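Local coordinates for phosphorylated carbohydrates phosphatase TM_1254 (Thermotoga maritima msb8, PDB 3KBB), which removes phosphate from phosphorylated sugars such as erythrose 4-phosphate and fructose 6-phosphate, using a divalent metal ion as cofactor, at residues A[17-22]-A[77-82]; A[9-14]-A[182-187]; A[113-118]-A[130-135]. All coordinates share one frame; numbering follows the deposited sequence. Where two conformers were deposited one is given.

Contact 1: A[17-22]-A[77-82]; sequences PLYFEA and RVFSEL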
loop_
_atom_site.group_PDB
_atom_site.type_symbol
_atom_site.label_atom_id
_atom_site.label_comp_id
_atom_site.label_asym_id
_atom_site.label_seq_id
_atom_site.Cartn_x
_atom_site.Cartn_y
_atom_site.Cartn_z
ATOM N N PRO A 17 -0.216 4.408 9.482
ATOM C CA PRO A 17 -0.371 4.698 10.920
ATOM C C PRO A 17 0.930 4.655 11.730
ATOM O O PRO A 17 0.958 5.155 12.854
ATOM C CB PRO A 17 -1.295 3.584 11.409
ATOM C CG PRO A 17 -1.993 3.110 10.212
ATOM C CD PRO A 17 -0.992 3.206 9.113
ATOM N N LEU A 18 1.969 4.039 11.189
ATOM C CA LEU A 18 3.254 3.957 11.910
ATOM C C LEU A 18 4.200 5.096 11.612
ATOM O O LEU A 18 5.299 5.138 12.180
ATOM C CB LEU A 18 3.974 2.650 11.610
ATOM C CG LEU A 18 3.191 1.358 11.917
ATOM C CD1 LEU A 18 3.961 0.140 11.441
ATOM C CD2 LEU A 18 2.909 1.270 13.377
ATOM N N TYR A 19 3.819 5.983 10.693
ATOM C CA TYR A 19 4.699 7.091 10.344
ATOM C C TYR A 19 4.939 8.027 11.523
ATOM O O TYR A 19 6.042 8.548 11.670
ATOM C CB TYR A 19 4.158 7.850 9.144
ATOM C CG TYR A 19 4.703 7.280 7.864
ATOM C CD1 TYR A 19 4.400 5.967 7.483
ATOM C CD2 TYR A 19 5.532 8.035 7.046
ATOM C CE1 TYR A 19 4.912 5.421 6.312
ATOM C CE2 TYR A 19 6.070 7.493 5.876
ATOM C CZ TYR A 19 5.731 6.187 5.515
ATOM O OH TYR A 19 6.251 5.667 4.358
ATOM N N PHE A 20 3.911 8.248 12.340
ATOM C CA PHE A 20 4.075 9.129 13.493
ATOM C C PHE A 20 5.198 8.625 14.388
ATOM O O PHE A 20 6.142 9.368 14.672
ATOM C CB PHE A 20 2.776 9.354 14.282
ATOM C CG PHE A 20 2.988 10.181 15.518
ATOM C CD1 PHE A 20 3.173 11.564 15.414
ATOM C CD2 PHE A 20 3.080 9.579 16.769
ATOM C CE1 PHE A 20 3.414 12.343 16.560
ATOM C CE2 PHE A 20 3.319 10.340 17.909
ATOM C CZ PHE A 20 3.497 11.716 17.801
ATOM N N GLU A 21 5.124 7.359 14.807
ATOM C CA GLU A 21 6.171 6.791 15.647
ATOM C C GLU A 21 7.578 6.850 15.024
ATOM O O GLU A 21 8.565 7.182 15.710
ATOM C CB GLU A 21 5.802 5.368 16.112
ATOM C CG GLU A 21 6.832 4.734 17.014
ATOM C CD GLU A 21 7.147 5.572 18.255
ATOM O OE1 GLU A 21 6.294 6.404 18.668
ATOM O OE2 GLU A 21 8.237 5.358 18.834
ATOM N N ALA A 22 7.675 6.563 13.722
ATOM C CA ALA A 22 8.963 6.642 13.020
ATOM C C ALA A 22 9.535 8.074 13.081
ATOM O O ALA A 22 10.715 8.265 13.431
ATOM C CB ALA A 22 8.797 6.212 11.551
ATOM N N ARG A 77 13.105 0.129 11.913
ATOM C CA ARG A 77 12.926 -0.344 13.272
ATOM C C ARG A 77 11.460 -0.396 13.645
ATOM O O ARG A 77 10.991 -1.411 14.166
ATOM C CB ARG A 77 13.656 0.570 14.246
ATOM C CG ARG A 77 15.166 0.514 14.134
ATOM C CD ARG A 77 15.816 1.259 15.290
ATOM N NE ARG A 77 17.128 1.809 14.948
ATOM C CZ ARG A 77 18.274 1.132 14.976
ATOM N NH1 ARG A 77 18.300 -0.153 15.325
ATOM N NH2 ARG A 77 19.406 1.745 14.648
ATOM N N VAL A 78 10.754 0.705 13.393
ATOM C CA VAL A 78 9.342 0.794 13.707
ATOM C C VAL A 78 8.566 -0.269 12.919
ATOM O O VAL A 78 7.739 -0.982 13.503
ATOM C CB VAL A 78 8.771 2.226 13.475
ATOM C CG1 VAL A 78 7.262 2.275 13.703
ATOM C CG2 VAL A 78 9.465 3.240 14.407
ATOM N N PHE A 79 8.838 -0.380 11.611
ATOM C CA PHE A 79 8.063 -1.305 10.752
ATOM C C PHE A 79 8.366 -2.721 11.194
ATOM O O PHE A 79 7.458 -3.545 11.407
ATOM C CB PHE A 79 8.396 -1.128 9.267
ATOM C CG PHE A 79 7.842 0.139 8.647
ATOM C CD1 PHE A 79 7.171 1.100 9.408
ATOM C CD2 PHE A 79 8.011 0.373 7.296
ATOM C CE1 PHE A 79 6.682 2.269 8.832
ATOM C CE2 PHE A 79 7.541 1.554 6.714
ATOM C CZ PHE A 79 6.864 2.491 7.475
ATOM N N SER A 80 9.651 -2.994 11.376
ATOM C CA SER A 80 10.071 -4.289 11.865
ATOM C C SER A 80 9.371 -4.639 13.176
ATOM O O SER A 80 8.864 -5.750 13.332
ATOM C CB SER A 80 11.594 -4.340 12.009
ATOM O OG SER A 80 11.967 -5.408 12.867
ATOM N N GLU A 81 9.304 -3.687 14.103
ATOM C CA GLU A 81 8.681 -3.945 15.404
ATOM C C GLU A 81 7.150 -4.057 15.316
ATOM O O GLU A 81 6.550 -4.973 15.896
ATOM C CB GLU A 81 9.073 -2.873 16.432
ATOM C CG GLU A 81 8.792 -3.283 17.903
ATOM C CD GLU A 81 8.703 -2.104 18.874
ATOM O OE1 GLU A 81 9.515 -1.145 18.764
ATOM O OE2 GLU A 81 7.807 -2.144 19.752
ATOM N N LEU A 82 6.519 -3.153 14.579
ATOM C CA LEU A 82 5.070 -2.960 14.743
ATOM C C LEU A 82 4.203 -3.261 13.523
ATOM O O LEU A 82 2.974 -3.269 13.640
ATOM C CB LEU A 82 4.775 -1.544 15.256
ATOM C CG LEU A 82 5.210 -1.216 16.701
ATOM C CD1 LEU A 82 5.144 0.284 16.919
ATOM C CD2 LEU A 82 4.384 -1.956 17.743
#

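Contact 2: A[9-14]-A[182-187]; sequences DGVLMD and YGVVHS. With SO4 (sulfate ion), chain D.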
loop_
_atom_site.group_PDB
_atom_site.type_symbol
_atom_site.label_atom_id
_atom_site.label_comp_id
_atom_site.label_asym_id
_atom_site.label_seq_id
_atom_site.Cartn_x
_atom_site.Cartn_y
_atom_site.Cartn_z
ATOM N N ASP A 9 0.183 -1.757 0.291
ATOM C CA ASP A 9 0.035 -0.927 1.457
ATOM C C ASP A 9 -1.381 -0.409 1.553
ATOM O O ASP A 9 -1.905 0.198 0.617
ATOM C CB ASP A 9 0.976 0.242 1.397
ATOM C CG ASP A 9 0.922 1.055 2.655
ATOM O OD1 ASP A 9 1.492 0.600 3.645
ATOM O OD2 ASP A 9 0.284 2.131 2.656
ATOM N N GLY A 10 -1.966 -0.634 2.703
ATOM C CA GLY A 10 -3.344 -0.241 2.943
ATOM C C GLY A 10 -4.338 -1.351 2.651
ATOM O O GLY A 10 -5.544 -1.165 2.838
ATOM N N VAL A 11 -3.857 -2.500 2.185
ATOM C CA VAL A 11 -4.715 -3.647 1.982
ATOM C C VAL A 11 -4.113 -4.817 2.720
ATOM O O VAL A 11 -4.712 -5.340 3.628
ATOM C CB VAL A 11 -4.909 -3.997 0.474
ATOM C CG1 VAL A 11 -5.802 -5.172 0.310
ATOM C CG2 VAL A 11 -5.413 -2.786 -0.336
ATOM N N LEU A 12 -2.885 -5.212 2.364
ATOM C CA LEU A 12 -2.287 -6.351 3.071
ATOM C C LEU A 12 -1.765 -5.996 4.480
ATOM O O LEU A 12 -1.807 -6.823 5.406
ATOM C CB LEU A 12 -1.161 -6.938 2.214
ATOM C CG LEU A 12 -1.507 -7.414 0.804
ATOM C CD1 LEU A 12 -0.212 -8.074 0.237
ATOM C CD2 LEU A 12 -2.630 -8.393 0.803
HETATM N N MSE A 13 -1.281 -4.760 4.610
HETATM C CA MSE A 13 -0.855 -4.216 5.880
HETATM C C MSE A 13 -0.798 -2.701 5.705
HETATM O O MSE A 13 -0.844 -2.198 4.580
HETATM C CB MSE A 13 0.486 -4.813 6.321
HETATM C CG MSE A 13 1.705 -4.373 5.549
HETATM SE SE MSE A 13 1.812 -4.833 3.636
HETATM C CE MSE A 13 2.284 -3.001 3.287
ATOM N N ASP A 14 -0.799 -1.987 6.825
ATOM C CA ASP A 14 -0.913 -0.521 6.783
ATOM C C ASP A 14 0.309 0.171 7.418
ATOM O O ASP A 14 0.505 0.107 8.637
ATOM C CB ASP A 14 -2.162 -0.046 7.547
ATOM C CG ASP A 14 -3.449 -0.674 7.055
ATOM O OD1 ASP A 14 -3.536 -1.084 5.883
ATOM O OD2 ASP A 14 -4.393 -0.722 7.867
ATOM N N TYR A 182 -12.666 -3.282 -5.825
ATOM C CA TYR A 182 -13.215 -3.039 -4.497
ATOM C C TYR A 182 -12.328 -2.020 -3.806
ATOM O O TYR A 182 -11.088 -2.102 -3.887
ATOM C CB TYR A 182 -13.265 -4.327 -3.676
ATOM C CG TYR A 182 -14.361 -5.254 -4.163
ATOM C CD1 TYR A 182 -15.632 -5.237 -3.564
ATOM C CD2 TYR A 182 -14.159 -6.083 -5.261
ATOM C CE1 TYR A 182 -16.651 -6.056 -4.042
ATOM C CE2 TYR A 182 -15.153 -6.919 -5.746
ATOM C CZ TYR A 182 -16.416 -6.893 -5.152
ATOM O OH TYR A 182 -17.437 -7.707 -5.597
ATOM N N GLY A 183 -12.941 -1.055 -3.134
ATOM C CA GLY A 183 -12.174 -0.086 -2.386
ATOM C C GLY A 183 -12.031 -0.526 -0.943
ATOM O O GLY A 183 -13.020 -0.735 -0.237
ATOM N N VAL A 184 -10.790 -0.651 -0.489
ATOM C CA VAL A 184 -10.495 -1.137 0.862
ATOM C C VAL A 184 -10.324 0.034 1.809
ATOM O O VAL A 184 -9.527 0.933 1.539
ATOM C CB VAL A 184 -9.197 -2.028 0.873
ATOM C CG1 VAL A 184 -8.902 -2.471 2.332
ATOM C CG2 VAL A 184 -9.456 -3.240 0.009
ATOM N N VAL A 185 -11.098 0.039 2.899
ATOM C CA VAL A 185 -11.151 1.214 3.769
ATOM C C VAL A 185 -10.790 0.830 5.182
ATOM O O VAL A 185 -10.823 -0.338 5.550
ATOM C CB VAL A 185 -12.579 1.840 3.753
ATOM C CG1 VAL A 185 -12.892 2.419 2.408
ATOM C CG2 VAL A 185 -13.595 0.815 4.138
ATOM N N HIS A 186 -10.495 1.836 6.000
ATOM C CA HIS A 186 -9.921 1.570 7.297
ATOM C C HIS A 186 -10.612 2.179 8.487
ATOM O O HIS A 186 -10.221 1.896 9.623
ATOM C CB HIS A 186 -8.472 2.022 7.256
ATOM C CG HIS A 186 -7.718 1.374 6.146
ATOM N ND1 HIS A 186 -7.427 0.023 6.146
ATOM C CD2 HIS A 186 -7.259 1.864 4.971
ATOM C CE1 HIS A 186 -6.797 -0.286 5.028
ATOM N NE2 HIS A 186 -6.690 0.812 4.293
ATOM N N SER A 187 -11.644 2.974 8.237
ATOM C CA SER A 187 -12.237 3.770 9.307
ATOM C C SER A 187 -13.742 3.811 9.181
ATOM O O SER A 187 -14.317 3.132 8.331
ATOM C CB SER A 187 -11.646 5.179 9.295
ATOM O OG SER A 187 -12.262 5.986 8.299
HETATM S S SO4 D . 1.184 0.932 -2.647
HETATM O O1 SO4 D . 1.092 -0.453 -2.159
HETATM O O2 SO4 D . 0.404 1.822 -1.791
HETATM O O3 SO4 D . 2.573 1.428 -2.508
HETATM O O4 SO4 D . 0.689 1.121 -4.054
HETATM O O HOH W 1 -7.025 -1.389 8.160
#

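Contact 3: A[113-118]-A[130-135]; sequences EALERL and MVFGDQ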
loop_
_atom_site.group_PDB
_atom_site.type_symbol
_atom_site.label_atom_id
_atom_site.label_comp_id
_atom_site.label_asym_id
_atom_site.label_seq_id
_atom_site.Cartn_x
_atom_site.Cartn_y
_atom_site.Cartn_z
ATOM N N GLU A 113 12.407 -2.675 -1.451
ATOM C CA GLU A 113 11.723 -2.226 -0.238
ATOM C C GLU A 113 10.436 -3.035 0.039
ATOM O O GLU A 113 10.187 -3.426 1.171
ATOM C CB GLU A 113 11.387 -0.745 -0.390
ATOM C CG GLU A 113 11.016 -0.078 0.916
ATOM C CD GLU A 113 10.294 1.266 0.735
ATOM O OE1 GLU A 113 10.462 1.946 -0.309
ATOM O OE2 GLU A 113 9.555 1.634 1.673
ATOM N N ALA A 114 9.606 -3.236 -1.003
ATOM C CA ALA A 114 8.350 -3.948 -0.842
ATOM C C ALA A 114 8.573 -5.391 -0.443
ATOM O O ALA A 114 7.929 -5.898 0.464
ATOM C CB ALA A 114 7.518 -3.892 -2.150
ATOM N N LEU A 115 9.518 -6.071 -1.105
ATOM C CA LEU A 115 9.797 -7.470 -0.777
ATOM C C LEU A 115 10.254 -7.670 0.657
ATOM O O LEU A 115 9.903 -8.687 1.266
ATOM C CB LEU A 115 10.806 -8.084 -1.777
ATOM C CG LEU A 115 10.249 -8.303 -3.193
ATOM C CD1 LEU A 115 11.374 -8.723 -4.206
ATOM C CD2 LEU A 115 9.138 -9.349 -3.220
ATOM N N GLU A 116 11.025 -6.735 1.206
ATOM C CA GLU A 116 11.499 -6.790 2.602
ATOM C C GLU A 116 10.282 -6.900 3.543
ATOM O O GLU A 116 10.202 -7.746 4.447
ATOM C CB GLU A 116 12.275 -5.508 2.930
ATOM C CG GLU A 116 13.631 -5.342 2.254
ATOM C CD GLU A 116 14.344 -4.036 2.625
ATOM O OE1 GLU A 116 13.981 -3.414 3.653
ATOM O OE2 GLU A 116 15.268 -3.622 1.875
ATOM N N ARG A 117 9.314 -6.003 3.310
ATOM C CA ARG A 117 8.078 -5.965 4.127
ATOM C C ARG A 117 7.296 -7.256 4.012
ATOM O O ARG A 117 6.910 -7.857 5.012
ATOM C CB ARG A 117 7.166 -4.814 3.697
ATOM C CG ARG A 117 7.587 -3.444 4.177
ATOM C CD ARG A 117 6.516 -2.421 3.820
ATOM N NE ARG A 117 7.124 -1.132 3.507
ATOM C CZ ARG A 117 6.561 -0.177 2.792
ATOM N NH1 ARG A 117 5.342 -0.335 2.271
ATOM N NH2 ARG A 117 7.241 0.941 2.581
ATOM N N LEU A 118 7.063 -7.693 2.781
ATOM C CA LEU A 118 6.277 -8.894 2.560
ATOM C C LEU A 118 6.966 -10.104 3.172
ATOM O O LEU A 118 6.309 -11.007 3.691
ATOM C CB LEU A 118 6.094 -9.136 1.065
ATOM C CG LEU A 118 5.162 -8.178 0.326
ATOM C CD1 LEU A 118 5.318 -8.442 -1.157
ATOM C CD2 LEU A 118 3.716 -8.402 0.797
HETATM N N MSE A 130 4.000 -10.383 -9.209
HETATM C CA MSE A 130 4.087 -9.195 -8.359
HETATM C C MSE A 130 4.713 -8.085 -9.196
HETATM O O MSE A 130 5.706 -8.337 -9.901
HETATM C CB MSE A 130 4.942 -9.468 -7.112
HETATM C CG MSE A 130 4.470 -10.663 -6.181
HETATM SE SE MSE A 130 5.416 -10.667 -4.511
HETATM C CE MSE A 130 7.122 -11.455 -5.118
ATOM N N VAL A 131 4.102 -6.905 -9.214
ATOM C CA VAL A 131 4.625 -5.776 -10.006
ATOM C C VAL A 131 4.838 -4.614 -9.031
ATOM O O VAL A 131 3.976 -4.379 -8.150
ATOM C CB VAL A 131 3.621 -5.382 -11.120
ATOM C CG1 VAL A 131 4.047 -4.100 -11.803
ATOM C CG2 VAL A 131 3.479 -6.509 -12.189
ATOM N N PHE A 132 5.958 -3.883 -9.195
ATOM C CA PHE A 132 6.418 -2.893 -8.217
ATOM C C PHE A 132 6.568 -1.548 -8.915
ATOM O O PHE A 132 6.589 -1.494 -10.128
ATOM C CB PHE A 132 7.757 -3.369 -7.612
ATOM C CG PHE A 132 7.626 -4.706 -6.925
ATOM C CD1 PHE A 132 7.136 -4.780 -5.634
ATOM C CD2 PHE A 132 7.950 -5.867 -7.606
ATOM C CE1 PHE A 132 6.973 -6.009 -4.991
ATOM C CE2 PHE A 132 7.758 -7.112 -6.984
ATOM C CZ PHE A 132 7.274 -7.156 -5.671
ATOM N N GLY A 133 6.638 -0.477 -8.134
ATOM C CA GLY A 133 6.550 0.866 -8.713
ATOM C C GLY A 133 7.724 1.276 -9.577
ATOM O O GLY A 133 7.598 2.141 -10.482
ATOM N N ASP A 134 8.876 0.656 -9.322
ATOM C CA ASP A 134 10.071 0.914 -10.132
ATOM C C ASP A 134 10.142 0.074 -11.387
ATOM O O ASP A 134 11.189 0.029 -12.043
ATOM C CB ASP A 134 11.376 0.762 -9.301
ATOM C CG ASP A 134 11.521 -0.613 -8.584
ATOM O OD1 ASP A 134 10.569 -1.419 -8.437
ATOM O OD2 ASP A 134 12.674 -0.877 -8.134
ATOM N N GLN A 135 9.047 -0.628 -11.694
ATOM C CA GLN A 135 8.958 -1.460 -12.901
ATOM C C GLN A 135 8.096 -0.858 -14.016
ATOM O O GLN A 135 7.909 -1.487 -15.057
ATOM C CB GLN A 135 8.455 -2.850 -12.510
ATOM C CG GLN A 135 9.438 -3.573 -11.612
ATOM C CD GLN A 135 8.995 -4.984 -11.273
ATOM O OE1 GLN A 135 7.798 -5.279 -11.204
ATOM N NE2 GLN A 135 9.960 -5.863 -11.055
#

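Contact 1: A[17-22]-A[77-82]
Leu18 spreads its fork over the end of helix 64-82: CD1 reaches Phe79 CD1 at 3.9 Å, while CD2 meets Leu82 CB, also at 3.9 Å. That reach follows from the first torsion, which sets CG anti to the carbonyl carbon (chi1 -57°) and sends both methyls across the gap. Val78 approaches from the other helix with its branches divided. CG1 packs against Leu18 CB at 3.9 Å, and CG2 closes on Ala22 CA at 3.7 Å, close enough to rest on backbone as well as on side chain. The two segments run antiparallel, since Ala22 faces Val78 and Leu18 faces Leu82. Helices 19-29 and 64-82 are the first and last of the helical insert that follows the first strand, an arrangement consistent with the helical cap of beta-phosphoglucomutase-like HAD enzymes; their pairing closes that insert next to the core domain. An alanine in place of Val78 would lack both methyls and is likely to leave a gap between the helices, opposite Leu18 CB and Ala22 CA. Tyr19 brings CE1 to the edge of the Phe79 ring, near its plane and 3.7 Å from CZ; the rings, inclined at 50°, meet obliquely. The Tyr19 hydroxyl is hydrogen-bonded to Lys75. Glu21 lays CG 4.0 Å from Val78 CG2, then bends at its second torsion (chi2 56°), and its carboxylate forms salt bridges with Arg24 and Arg25. Arg25 also pairs with Glu81, so the acids of both helices share one positive charge.

Contact 2: A[9-14]-A[182-187]
Val11 and Val184 mark the nearest backbone approach, 6.4 Å between CA atoms, where the irregular loop 9-14 passes the end of strand 181-184; within the loop, Gly10 takes a positive phi and its N bonds to Met13 O at 2.7 Å, drawing the chain into a tight turn. The two valines cross at about a right angle, with Val11 CG2 4.0 Å from Val184 CB. Val184 holds CG1 anti to its own nitrogen (chi1 178°), which brings that methyl to 3.6 Å from Gly10 O. This carbonyl oxygen also lies in the plane of the His186 ring, at its edge and 2.7 Å from NE2, but the model crowds it against CE1, so the exact setting of the ring is doubtful. Loop 9-14 follows strand 3-7 and carries the end of HAD motif I (DxDx(T/V)), whose first aspartate, Asp7, is probably the nucleophile. Asp9 N donates to sulfate O1 at 2.9 Å in a nearly straight bond (164°). Thr107, Ser108, Thr109 and Lys140 also bind this ion, which is consistent with its occupying the site of a substrate phosphate. Asp14 and His186 meet obliquely, the carboxylate plane 77° from the ring. One water joins them, donating to Asp14 OD2 at 2.7 Å and lying 2.5 Å from His186 ND1, while Asp14 OD1 is held by Asn86.

Contact 3: A[113-118]-A[130-135]
Phe132 provides the broad bump of this contact, its ring lodged against one side of helix 111-120 between Ala114 and Leu115. The small methyl of Ala114 makes the hollow: its CB lies 3.6 Å from both CD1 and CE1 of Phe132, meeting the ring obliquely. Leu115 crosses the phenyl group at about a right angle and places CD2 3.8 Å from Phe132 CZ, shutting the ring in at its far end. The same CD2 touches selenomethionine Met130 CE at 3.5 Å, tighter than usual for two carbons. Met130 can curl there because its chain bends at the last torsion (chi3 -78°), folding the methyl back toward Leu115. Leu118 lies alongside Met130, pointing the other way, with CD1 4.0 Å from the selenium. On the loop side, Gln135 OE1 accepts the N-H of Phe132 at 3.1 Å, the donor sitting above the carbonyl plane, and Arg152 also reaches that oxygen. These residues join the helix and second strand of the beta-alpha-beta unit 102-106, 111-120 and 129-131: Leu105 of the adjacent strand touches Leu118, Met130 and Phe132, while helix 144-153 covers Val131 on the sheet's other side.

Contact 2 lies closest to the active site: the side chain of Val11 comes about 4 Å from that of Asp7, probably the nucleophile, and Asp9 N is hydrogen-bonded to the sulfate, whereas Phe132 in contact 3 stays about 9 Å from Asp7. These two contacts reach the same parallel sheet, with centres about 17 Å apart, and touch through Leu12 CD1 and Leu118 CD2 at 4.0 Å. Contact 1 lies away from the site, its centre about 17 Å from that of contact 2 and 18 Å from that of contact 3; its touch on contact 3, Phe79 with Arg117, is doubtful because Arg117 has two conformers. Contact 2 closes a loop that holds both other contacts.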